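Local coordinates for protein-disulfide isomerase (Novosphingobium aromaticivorans, PDB 3GMF), which probably makes, breaks or rearranges disulfide bonds in other proteins, using a thioredoxin-like domain with an added set of helices, at residues Ile35-Glu38 and Gly39-Ile43; Leu82-Ala85 and Phe86-Gln90; Ala98-Thr101 and Glu102-Gln106; Arg133-Asp136 and Arg137-Asp141; Lys151-Ala154 and Ala155-Asp158. All blocks are in the same frame, centred on the assembly; numbering follows the deposited sequence. Where two conformers were deposited one is given.

All five contacts are local, each within one helix or at a helix end, and they follow one another along the chain. Contacts 1 and 2 touch, with Glu-38 CD 3.8 Å from Thr-84 OG1. Contact 2 also touches contact 4, where Ala-85 CB lies 4.1 Å from Arg-133 NE. Contact 2 is therefore the middle member, and its Met-87 packs on Cys-30 of a probable CxxC redox site. Contact 4 lies beside the Cys-73 to Cys-143 disulfide. Contact 3 stands apart, its nearest atoms about 10 Å from those of contact 2. Contact 5 is separate too, its nearest atoms about 10 Å from those of contact 2 and about 12 Å from those of contact 4.

Contact 1. Residues Ile35-Glu38 and Gly39-Ile43; sequences IESE and GQLKI
Leu-41 packs back on Ser-37, one turn earlier in helix 28-46, and this is the snug side of the contact. Its CD1 methyl lies alongside the serine, 3.9 Å from Ser-37 OG. Leu-41 N donates to Ser-37 O at 3.0 Å in an almost straight bond (170°). Ser-37 OG stands between its own backbone N and carbonyl carbon (chi1 77°), and it bonds to Phe-33 O, which satisfies this buried hydroxyl. Trp-185 of helix 185-196 touches both side chains.

The looser side has two waters wedged into the turn where the helix kinks. The first donates to Ile-35 O and accepts from Gly-39 N at 2.8 Å; the second donates to Glu-36 O and accepts from Gln-40 N at 3.1 Å. Facing helix 76-88, where it touches Thr-84, Glu-38 (in the conformer described) meets the exposed Lys-42 through the lysine's aliphatic chain, with Glu-38 OE2 3.4 Å from Lys-42 CD. Lys-42 NZ stays 4.7 Å from Glu-38 OE2, too far for a salt bridge.

The chemistry is that of a helix whose regular bonds to the carbonyl four residues back are replaced, at Gly-39 N and Gln-40 N, by water bridges, so the axis can bend while both groups keep a partner; Glu-34 brings a second negative charge close to Glu-38, which Lys-42 probably offsets in part.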
# COMPACT_ATOMS: atom_id res chain seq x y z
N ILE A 35 -10.93 -4.67 1.74
CA ILE A 35 -12.01 -5.66 1.58
C ILE A 35 -13.37 -4.95 1.63
O ILE A 35 -14.24 -5.23 0.81
CB ILE A 35 -11.90 -6.78 2.65
CG1 ILE A 35 -10.61 -7.59 2.45
CG2 ILE A 35 -13.13 -7.69 2.64
CD1 ILE A 35 -10.08 -8.25 3.70
N GLU A 36 -13.52 -4.00 2.55
CA GLU A 36 -14.79 -3.29 2.75
C GLU A 36 -15.13 -2.31 1.62
O GLU A 36 -16.30 -2.11 1.29
CB GLU A 36 -14.78 -2.53 4.08
CG GLU A 36 -14.91 -3.38 5.35
CD GLU A 36 -16.16 -4.23 5.36
OE1 GLU A 36 -17.27 -3.67 5.20
OE2 GLU A 36 -16.04 -5.46 5.54
N SER A 37 -14.11 -1.68 1.05
CA SER A 37 -14.30 -0.53 0.17
C SER A 37 -14.03 -0.69 -1.33
O SER A 37 -14.63 0.04 -2.13
CB SER A 37 -13.43 0.63 0.65
OG SER A 37 -12.07 0.41 0.28
N GLU A 38 -13.11 -1.58 -1.70
CA GLU A 38 -12.63 -1.67 -3.09
C GLU A 38 -13.76 -1.73 -4.11
O GLU A 38 -13.76 -0.96 -5.08
CB GLU A 38 -11.65 -2.85 -3.27
CG GLU A 38 -11.12 -3.07 -4.70
CD GLU A 38 -10.15 -2.00 -5.19
OE1 GLU A 38 -9.61 -1.24 -4.35
OE2 GLU A 38 -9.94 -1.91 -6.42
N GLY A 39 -14.72 -2.63 -3.87
CA GLY A 39 -15.83 -2.82 -4.81
C GLY A 39 -16.70 -1.58 -4.96
O GLY A 39 -16.95 -1.12 -6.08
N GLN A 40 -17.14 -1.04 -3.82
CA GLN A 40 -18.08 0.08 -3.79
C GLN A 40 -17.50 1.37 -4.39
O GLN A 40 -18.20 2.11 -5.06
CB GLN A 40 -18.61 0.31 -2.37
CG GLN A 40 -19.53 -0.82 -1.88
CD GLN A 40 -20.24 -0.50 -0.56
OE1 GLN A 40 -19.86 0.42 0.17
NE2 GLN A 40 -21.28 -1.27 -0.25
N LEU A 41 -16.21 1.62 -4.15
CA LEU A 41 -15.54 2.77 -4.75
C LEU A 41 -15.42 2.64 -6.26
O LEU A 41 -15.59 3.62 -6.99
CB LEU A 41 -14.15 2.96 -4.12
CG LEU A 41 -14.16 3.61 -2.74
CD1 LEU A 41 -12.82 3.41 -2.02
CD2 LEU A 41 -14.50 5.08 -2.88
N LYS A 42 -15.14 1.42 -6.72
CA LYS A 42 -15.04 1.15 -8.15
C LYS A 42 -16.37 1.39 -8.88
O LYS A 42 -16.41 2.19 -9.81
CB LYS A 42 -14.54 -0.28 -8.41
CG LYS A 42 -13.02 -0.43 -8.36
CD LYS A 42 -12.58 -1.87 -8.61
CE LYS A 42 -12.58 -2.22 -10.10
NZ LYS A 42 -11.53 -1.48 -10.86
N ILE A 43 -17.44 0.74 -8.44
CA ILE A 43 -18.72 0.83 -9.15
C ILE A 43 -19.46 2.15 -8.90
O ILE A 43 -20.13 2.68 -9.80
CB ILE A 43 -19.64 -0.41 -8.89
CG1 ILE A 43 -19.89 -0.62 -7.39
CG2 ILE A 43 -19.03 -1.66 -9.53
CD1 ILE A 43 -20.90 -1.73 -7.07
O HOH W 1 -14.38 -4.65 -2.01
O HOH W 2 -16.86 -2.86 -1.29

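Contact 2. Residues Leu82-Ala85 and Phe86-Gln90; sequences LHTA and FMRSQ
Ser-89 grips Ala-85 O twice at the end of helix 76-88. Its backbone N donates at 2.8 Å to Ala-85 O, and in the conformer described Ser-89 OG reaches the same Ala-85 O at 2.7 Å. The two donors come from opposite faces of the carbonyl plane, the hydroxyl standing well above it. One residue earlier, Arg-88 N gives Thr-84 O a short, nearly straight bond of 2.7 Å.

Thr-84 and Arg-88 then run side by side. The threonine methyl touches the extended arginine chain, with Thr-84 CG2 3.7 Å from Arg-88 CD, and it meets the guanidinium at its edge. The hydroxyl of Thr-84 is hydrogen-bonded to Glu-34 OE2 of helix 28-46 and to Phe-80 O one turn earlier.

Further round, Met-87 crosses His-83 obliquely. Its CG sits over one face of the imidazole, offset toward the rim, and the chain bends at chi2 (-60°) to bring Met-87 CE within 4.0 Å of His-83 CE1. Tyr-25 OH holds His-83 ND1. In the apolar core Leu-82 lies along Phe-86, its CD1 4.0 Å from Phe-86 CE2, while Trp-93 meets the phenyl ring edge-to-face.

This is the end of a helix in the insertion between strands 51-57 and 171-174, as in DsbA-like members of the thioredoxin superfamily; Met-87 also rests on Cys-30 of the probable CxxC site.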
# COMPACT_ATOMS: atom_id res chain seq x y z
N LEU A 82 -2.17 -6.30 -7.92
CA LEU A 82 -1.18 -6.80 -6.97
C LEU A 82 -1.32 -6.17 -5.57
O LEU A 82 -1.27 -6.89 -4.56
CB LEU A 82 0.22 -6.57 -7.54
CG LEU A 82 1.34 -7.43 -6.93
CD1 LEU A 82 0.93 -8.91 -6.81
CD2 LEU A 82 2.58 -7.26 -7.78
N HIS A 83 -1.47 -4.85 -5.54
CA HIS A 83 -1.75 -4.10 -4.31
C HIS A 83 -2.98 -4.66 -3.60
O HIS A 83 -2.94 -4.94 -2.41
CB HIS A 83 -1.93 -2.61 -4.64
CG HIS A 83 -2.41 -1.77 -3.50
ND1 HIS A 83 -1.56 -1.24 -2.55
CD2 HIS A 83 -3.66 -1.36 -3.15
CE1 HIS A 83 -2.26 -0.55 -1.67
NE2 HIS A 83 -3.54 -0.60 -2.02
N THR A 84 -4.08 -4.86 -4.34
CA THR A 84 -5.31 -5.40 -3.77
C THR A 84 -5.10 -6.82 -3.24
O THR A 84 -5.61 -7.15 -2.16
CB THR A 84 -6.51 -5.32 -4.79
OG1 THR A 84 -6.88 -3.95 -4.95
CG2 THR A 84 -7.71 -6.11 -4.31
N ALA A 85 -4.34 -7.63 -3.98
CA ALA A 85 -4.02 -9.01 -3.57
C ALA A 85 -3.28 -9.07 -2.23
O ALA A 85 -3.69 -9.79 -1.32
CB ALA A 85 -3.24 -9.75 -4.66
N PHE A 86 -2.21 -8.29 -2.10
CA PHE A 86 -1.51 -8.19 -0.80
C PHE A 86 -2.41 -7.74 0.33
O PHE A 86 -2.31 -8.27 1.46
CB PHE A 86 -0.28 -7.29 -0.88
CG PHE A 86 0.95 -7.97 -1.40
CD1 PHE A 86 1.67 -8.87 -0.60
CD2 PHE A 86 1.40 -7.70 -2.70
CE1 PHE A 86 2.83 -9.47 -1.09
CE2 PHE A 86 2.54 -8.30 -3.20
CZ PHE A 86 3.26 -9.20 -2.40
N MET A 87 -3.28 -6.77 0.05
CA MET A 87 -4.19 -6.26 1.08
C MET A 87 -5.28 -7.27 1.42
O MET A 87 -5.51 -7.55 2.60
CB MET A 87 -4.82 -4.93 0.68
CG MET A 87 -3.89 -3.74 0.77
SD MET A 87 -3.20 -3.40 2.44
CE MET A 87 -2.54 -1.79 2.07
N ARG A 88 -5.96 -7.80 0.40
CA ARG A 88 -7.01 -8.79 0.62
C ARG A 88 -6.51 -10.08 1.26
O ARG A 88 -7.20 -10.66 2.10
CB ARG A 88 -7.77 -9.10 -0.68
CG ARG A 88 -8.70 -7.99 -1.10
CD ARG A 88 -9.60 -8.46 -2.25
NE ARG A 88 -10.75 -7.58 -2.41
CZ ARG A 88 -11.94 -7.79 -1.84
NH1 ARG A 88 -12.93 -6.94 -2.05
NH2 ARG A 88 -12.13 -8.85 -1.07
N SER A 89 -5.31 -10.51 0.88
CA SER A 89 -4.79 -11.78 1.39
C SER A 89 -3.81 -11.59 2.55
O SER A 89 -3.03 -12.50 2.86
CB SER A 89 -4.13 -12.59 0.27
OG SER A 89 -2.88 -12.04 -0.10
N GLN A 90 -3.85 -10.42 3.20
CA GLN A 90 -2.94 -10.13 4.31
C GLN A 90 -2.87 -11.23 5.37
O GLN A 90 -1.78 -11.64 5.76
CB GLN A 90 -3.30 -8.82 4.99
CG GLN A 90 -2.25 -8.33 5.99
CD GLN A 90 -2.75 -7.15 6.76
OE1 GLN A 90 -3.57 -7.28 7.66
NE2 GLN A 90 -2.29 -5.96 6.37

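Contact 3. Residues Ala98-Thr101 and Glu102-Gln106; sequences ANST and EAQRQ
Thr-101 and Gln-104 meet at a surface helix start, where Thr-101 is the N-cap of helix 102-106 and the chain has just left helix 95-99. Gln-104 reaches back with its chain extended beyond CG, and OE1 accepts from Thr-101 N at 3.0 Å, in the carbonyl plane on a lone pair. A side chain of the first turn thus caps the N-H of the N-cap residue. Thr-101 OG1 adds a weak bond to the same Gln-104 OE1 at 3.4 Å, with its hydroxyl set between N and carbonyl carbon (chi1 57°). Arg-105 N in turn donates to Thr-101 O at 3.0 Å, a first regular turn of the helix.

Arg-105 reaches backward over the junction. Its chain runs extended from CG to NE, and NH2 donates to Ser-100 O at 2.9 Å, coming from above the carbonyl plane. NE adds a weak bond to that oxygen, and NH2 also bonds to Leu-97 O. Ser-100 CB lies over one face of the guanidinium, while its OG goes back to Pro-96 O. With an alanine here, the carbonyls of Ser-100 and Leu-97 would probably lose their guanidinium partner and the junction would be held less firmly.

The centre of the contact lies about 23 Å from the centre of the chain; beyond it, Gln-106 O is held by Asn-110 ND2 in the link to helix 113-123, with helix 95-99 immediately before.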
# COMPACT_ATOMS: atom_id res chain seq x y z
N ALA A 98 3.54 -12.10 13.73
CA ALA A 98 3.20 -12.55 15.08
C ALA A 98 4.07 -13.71 15.59
O ALA A 98 4.47 -13.72 16.75
CB ALA A 98 1.76 -12.96 15.15
N ASN A 99 4.34 -14.67 14.71
CA ASN A 99 4.87 -15.96 15.08
C ASN A 99 6.39 -16.03 15.14
O ASN A 99 6.94 -16.98 15.71
CB ASN A 99 4.32 -17.04 14.14
CG ASN A 99 2.82 -17.32 14.35
OD1 ASN A 99 2.27 -17.06 15.43
ND2 ASN A 99 2.16 -17.84 13.32
N SER A 100 7.10 -15.08 14.53
CA SER A 100 8.55 -15.19 14.48
C SER A 100 9.18 -15.02 15.87
O SER A 100 8.56 -14.46 16.77
CB SER A 100 9.18 -14.20 13.50
OG SER A 100 8.75 -14.49 12.18
N THR A 101 10.38 -15.56 16.05
CA THR A 101 11.09 -15.42 17.33
C THR A 101 12.03 -14.22 17.31
O THR A 101 12.27 -13.64 16.25
CB THR A 101 12.00 -16.64 17.56
OG1 THR A 101 12.90 -16.76 16.43
CG2 THR A 101 11.11 -17.89 17.70
N GLU A 102 12.58 -13.88 18.48
CA GLU A 102 13.56 -12.80 18.61
C GLU A 102 14.69 -12.88 17.56
O GLU A 102 14.95 -11.90 16.86
CB GLU A 102 14.17 -12.78 20.03
CG GLU A 102 15.14 -11.63 20.17
CD GLU A 102 15.82 -11.50 21.52
OE1 GLU A 102 15.59 -12.35 22.41
OE2 GLU A 102 16.56 -10.52 21.66
N ALA A 103 15.31 -14.06 17.41
CA ALA A 103 16.46 -14.18 16.51
C ALA A 103 16.06 -13.94 15.04
O ALA A 103 16.84 -13.39 14.25
CB ALA A 103 17.12 -15.54 16.66
N GLN A 104 14.82 -14.30 14.70
CA GLN A 104 14.34 -14.02 13.35
C GLN A 104 14.13 -12.53 13.18
O GLN A 104 14.56 -11.95 12.17
CB GLN A 104 13.08 -14.80 13.04
CG GLN A 104 13.33 -16.30 12.97
CD GLN A 104 12.08 -17.07 12.74
OE1 GLN A 104 11.13 -17.03 13.55
NE2 GLN A 104 12.04 -17.81 11.62
N ARG A 105 13.51 -11.91 14.19
CA ARG A 105 13.17 -10.47 14.13
C ARG A 105 14.40 -9.60 14.02
O ARG A 105 14.37 -8.56 13.36
CB ARG A 105 12.40 -10.07 15.37
CG ARG A 105 11.04 -10.66 15.43
CD ARG A 105 10.41 -10.41 16.81
NE ARG A 105 9.24 -11.27 16.93
CZ ARG A 105 8.07 -11.06 16.33
NH1 ARG A 105 7.88 -9.99 15.55
NH2 ARG A 105 7.11 -11.96 16.48
N GLN A 106 15.49 -10.03 14.65
CA GLN A 106 16.76 -9.30 14.63
C GLN A 106 17.23 -8.99 13.21
O GLN A 106 17.78 -7.92 12.91
CB GLN A 106 17.85 -10.09 15.37
CG GLN A 106 17.68 -10.18 16.90
CD GLN A 106 17.87 -8.84 17.64
OE1 GLN A 106 18.39 -7.86 17.09
NE2 GLN A 106 17.45 -8.81 18.90

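Contact 4. Residues Arg133-Asp136 and Arg137-Asp141; sequences RGMD and RSTLD
Met-135 and Asp-136 carry this contact, closing on the first turn of helix 137-144 from the loop that leads to it. Arg-133 comes first in the segment; its guanidinium makes a cation-pi contact with Phe-129 and gives NH1 to Phe-129 O. Gly-134 follows at positive phi (93°) as the C-prime residue of a Schellman motif that ends the preceding helix. Its carbonyl takes part in a water bridge: one water accepts from Asp-136 N at 3.1 Å and donates to both Gly-134 O and Thr-139 OG1.

Met-135 comes next and turns inward. Its CG, opposite the backbone N (chi1 -174°), lies 3.8 Å from Thr-139 CG2. Farther out Met-135 SD sits 3.9 Å from Leu-140 CB, the two chains crossing at about a right angle. The Met-135 side chain also touches Cys-73, which is joined to Cys-143 near the far end of helix 137-144.

Asp-136 is the N-cap. Its OD1 takes three donors. Thr-139 N comes at 2.9 Å, nearly along the C-O axis of OD1. Thr-139 OG1 arrives at 2.8 Å from Asp-136 OD1, above the carboxylate plane. Ser-138 OG, in the conformer described, also donates to Asp-136 OD1 from above that plane. The backbone adds Leu-140 N to Asp-136 O at 3.1 Å.

One carboxylate oxygen gathering an amide and two hydroxyls at the N-terminal end of a helix would probably be stabilised as the anion, and probably helps to set where the helix begins.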
# COMPACT_ATOMS: atom_id res chain seq x y z
N ARG A 133 1.96 -16.01 -8.80
CA ARG A 133 1.40 -14.89 -9.55
C ARG A 133 2.30 -14.48 -10.73
O ARG A 133 2.25 -13.34 -11.21
CB ARG A 133 1.16 -13.70 -8.62
CG ARG A 133 -0.01 -13.91 -7.71
CD ARG A 133 -0.03 -12.93 -6.54
NE ARG A 133 -1.25 -13.10 -5.78
CZ ARG A 133 -1.43 -14.01 -4.82
NH1 ARG A 133 -0.44 -14.83 -4.46
NH2 ARG A 133 -2.60 -14.08 -4.20
N GLY A 134 3.13 -15.42 -11.18
CA GLY A 134 3.87 -15.26 -12.42
C GLY A 134 5.27 -14.67 -12.33
O GLY A 134 6.03 -14.73 -13.30
N MET A 135 5.61 -14.09 -11.17
CA MET A 135 6.93 -13.49 -10.96
C MET A 135 7.93 -14.53 -10.45
O MET A 135 7.79 -15.03 -9.33
CB MET A 135 6.83 -12.30 -9.99
CG MET A 135 8.13 -11.51 -9.81
SD MET A 135 8.06 -10.08 -8.69
CE MET A 135 7.22 -8.86 -9.70
N ASP A 136 8.94 -14.83 -11.25
CA ASP A 136 9.96 -15.82 -10.86
C ASP A 136 10.95 -15.24 -9.86
O ASP A 136 10.87 -14.06 -9.52
CB ASP A 136 10.67 -16.43 -12.09
CG ASP A 136 11.29 -15.38 -13.01
OD1 ASP A 136 11.95 -14.44 -12.53
OD2 ASP A 136 11.11 -15.50 -14.25
N ARG A 137 11.88 -16.08 -9.39
CA ARG A 137 12.89 -15.66 -8.42
C ARG A 137 13.82 -14.54 -8.93
O ARG A 137 14.11 -13.61 -8.19
CB ARG A 137 13.71 -16.86 -7.93
CG ARG A 137 14.63 -16.55 -6.75
CD ARG A 137 15.24 -17.82 -6.16
NE ARG A 137 14.35 -18.46 -5.19
CZ ARG A 137 14.35 -18.21 -3.88
NH1 ARG A 137 15.19 -17.31 -3.37
NH2 ARG A 137 13.51 -18.85 -3.08
N SER A 138 14.25 -14.63 -10.19
CA SER A 138 15.16 -13.64 -10.78
C SER A 138 14.53 -12.25 -10.90
O SER A 138 15.18 -11.24 -10.64
CB SER A 138 15.69 -14.11 -12.14
OG SER A 138 14.63 -14.30 -13.07
N THR A 139 13.26 -12.22 -11.30
CA THR A 139 12.51 -10.96 -11.39
C THR A 139 12.31 -10.39 -9.98
O THR A 139 12.48 -9.18 -9.77
CB THR A 139 11.15 -11.15 -12.11
OG1 THR A 139 11.37 -11.78 -13.37
CG2 THR A 139 10.43 -9.82 -12.33
N LEU A 140 11.98 -11.26 -9.02
CA LEU A 140 11.77 -10.81 -7.63
C LEU A 140 13.07 -10.34 -6.97
O LEU A 140 13.08 -9.32 -6.28
CB LEU A 140 11.02 -11.86 -6.78
CG LEU A 140 10.69 -11.52 -5.31
CD1 LEU A 140 9.97 -10.19 -5.17
CD2 LEU A 140 9.88 -12.60 -4.66
N ASP A 141 14.17 -11.05 -7.23
CA ASP A 141 15.51 -10.64 -6.74
C ASP A 141 15.88 -9.21 -7.15
O ASP A 141 16.38 -8.45 -6.31
CB ASP A 141 16.61 -11.58 -7.24
CG ASP A 141 16.62 -12.92 -6.52
OD1 ASP A 141 16.10 -13.01 -5.39
OD2 ASP A 141 17.17 -13.88 -7.10
O HOH W 3 8.98 -13.55 -14.02

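Contact 5. Residues Lys151-Ala154 and Ala155-Asp158; sequences KKLA and AETD
Thr-157 turns its hydroxyl back to the carbonyl oxygen of Leu-153, the familiar threonine bond to the residue one turn earlier in an alpha helix, here helix 147-164. OG1 stands opposite the carbonyl carbon of its own residue (chi1 -64°), which puts it beside its own backbone N, facing the preceding turn, and it donates to Leu-153 O at 2.9 Å. Thr-157 N reaches the same Leu-153 O at 3.0 Å from the opposite face of its plane, so this oxygen takes two donors. The hydroxyl is buried and works outward too, accepting from Val-59 N just after strand 51-57. A valine in its place would probably leave Val-59 N without this partner and Leu-153 O with a single bond from within the helix.

Neighbouring side chains tie the helix to the rest of the fold. Leu-153 points away from the later turn and packs on Met-65, Ala-68 and Asn-72 of helix 62-73. Glu-156 turns sharply at chi2 (-96°) and touches Arg-56 and Asn-57. Its backbone N donates to Lys-152 O at 2.9 Å. Toward solvent, Ala-155 rests on the preceding turn of the helix, its CB 3.5 Å from Lys-151 O.

Asp-158 finishes the turn on the surface. Its backbone N donates to Ala-154 O at 2.8 Å, and its carboxylate carbon, Asp-158 CG, folds back to lie 3.2 Å from Ala-154 O.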
# COMPACT_ATOMS: atom_id res chain seq x y z
N LYS A 151 14.47 4.11 -1.41
CA LYS A 151 14.73 5.48 -0.95
C LYS A 151 13.64 6.47 -1.38
O LYS A 151 13.30 7.38 -0.63
CB LYS A 151 16.09 5.95 -1.44
CG LYS A 151 17.25 5.27 -0.73
CD LYS A 151 18.53 5.61 -1.50
CE LYS A 151 19.76 5.07 -0.82
NZ LYS A 151 20.93 5.28 -1.72
N LYS A 152 13.12 6.27 -2.59
CA LYS A 152 12.05 7.11 -3.13
C LYS A 152 10.73 6.87 -2.39
O LYS A 152 9.99 7.82 -2.09
CB LYS A 152 11.87 6.88 -4.63
CG LYS A 152 13.06 7.33 -5.47
CD LYS A 152 13.15 8.85 -5.61
CE LYS A 152 12.35 9.35 -6.80
NZ LYS A 152 12.46 10.82 -6.96
N LEU A 153 10.46 5.61 -2.07
CA LEU A 153 9.28 5.29 -1.28
C LEU A 153 9.41 5.84 0.13
O LEU A 153 8.43 6.32 0.70
CB LEU A 153 9.03 3.78 -1.25
CG LEU A 153 8.69 3.13 -2.59
CD1 LEU A 153 8.74 1.60 -2.35
CD2 LEU A 153 7.35 3.56 -3.15
N ALA A 154 10.62 5.77 0.70
CA ALA A 154 10.89 6.41 2.00
C ALA A 154 10.65 7.94 1.94
O ALA A 154 10.04 8.52 2.84
CB ALA A 154 12.32 6.11 2.45
N ALA A 155 11.08 8.56 0.85
CA ALA A 155 10.93 10.02 0.69
C ALA A 155 9.44 10.40 0.57
O ALA A 155 8.98 11.40 1.13
CB ALA A 155 11.74 10.51 -0.53
N GLU A 156 8.71 9.60 -0.19
CA GLU A 156 7.27 9.80 -0.36
C GLU A 156 6.55 9.68 1.00
O GLU A 156 5.64 10.46 1.33
CB GLU A 156 6.77 8.77 -1.39
CG GLU A 156 5.29 8.79 -1.65
CD GLU A 156 4.60 7.75 -0.81
OE1 GLU A 156 5.07 6.59 -0.76
OE2 GLU A 156 3.58 8.11 -0.19
N THR A 157 6.96 8.70 1.79
CA THR A 157 6.40 8.47 3.11
C THR A 157 6.74 9.65 4.03
O THR A 157 5.87 10.14 4.78
CB THR A 157 6.96 7.14 3.71
OG1 THR A 157 6.51 6.06 2.88
CG2 THR A 157 6.45 6.93 5.16
N ASP A 158 7.98 10.12 3.94
CA ASP A 158 8.41 11.26 4.75
C ASP A 158 7.57 12.50 4.39
O ASP A 158 7.25 13.29 5.29
CB ASP A 158 9.90 11.55 4.54
CG ASP A 158 10.82 10.53 5.21
OD1 ASP A 158 10.35 9.69 6.04
OD2 ASP A 158 12.03 10.57 4.89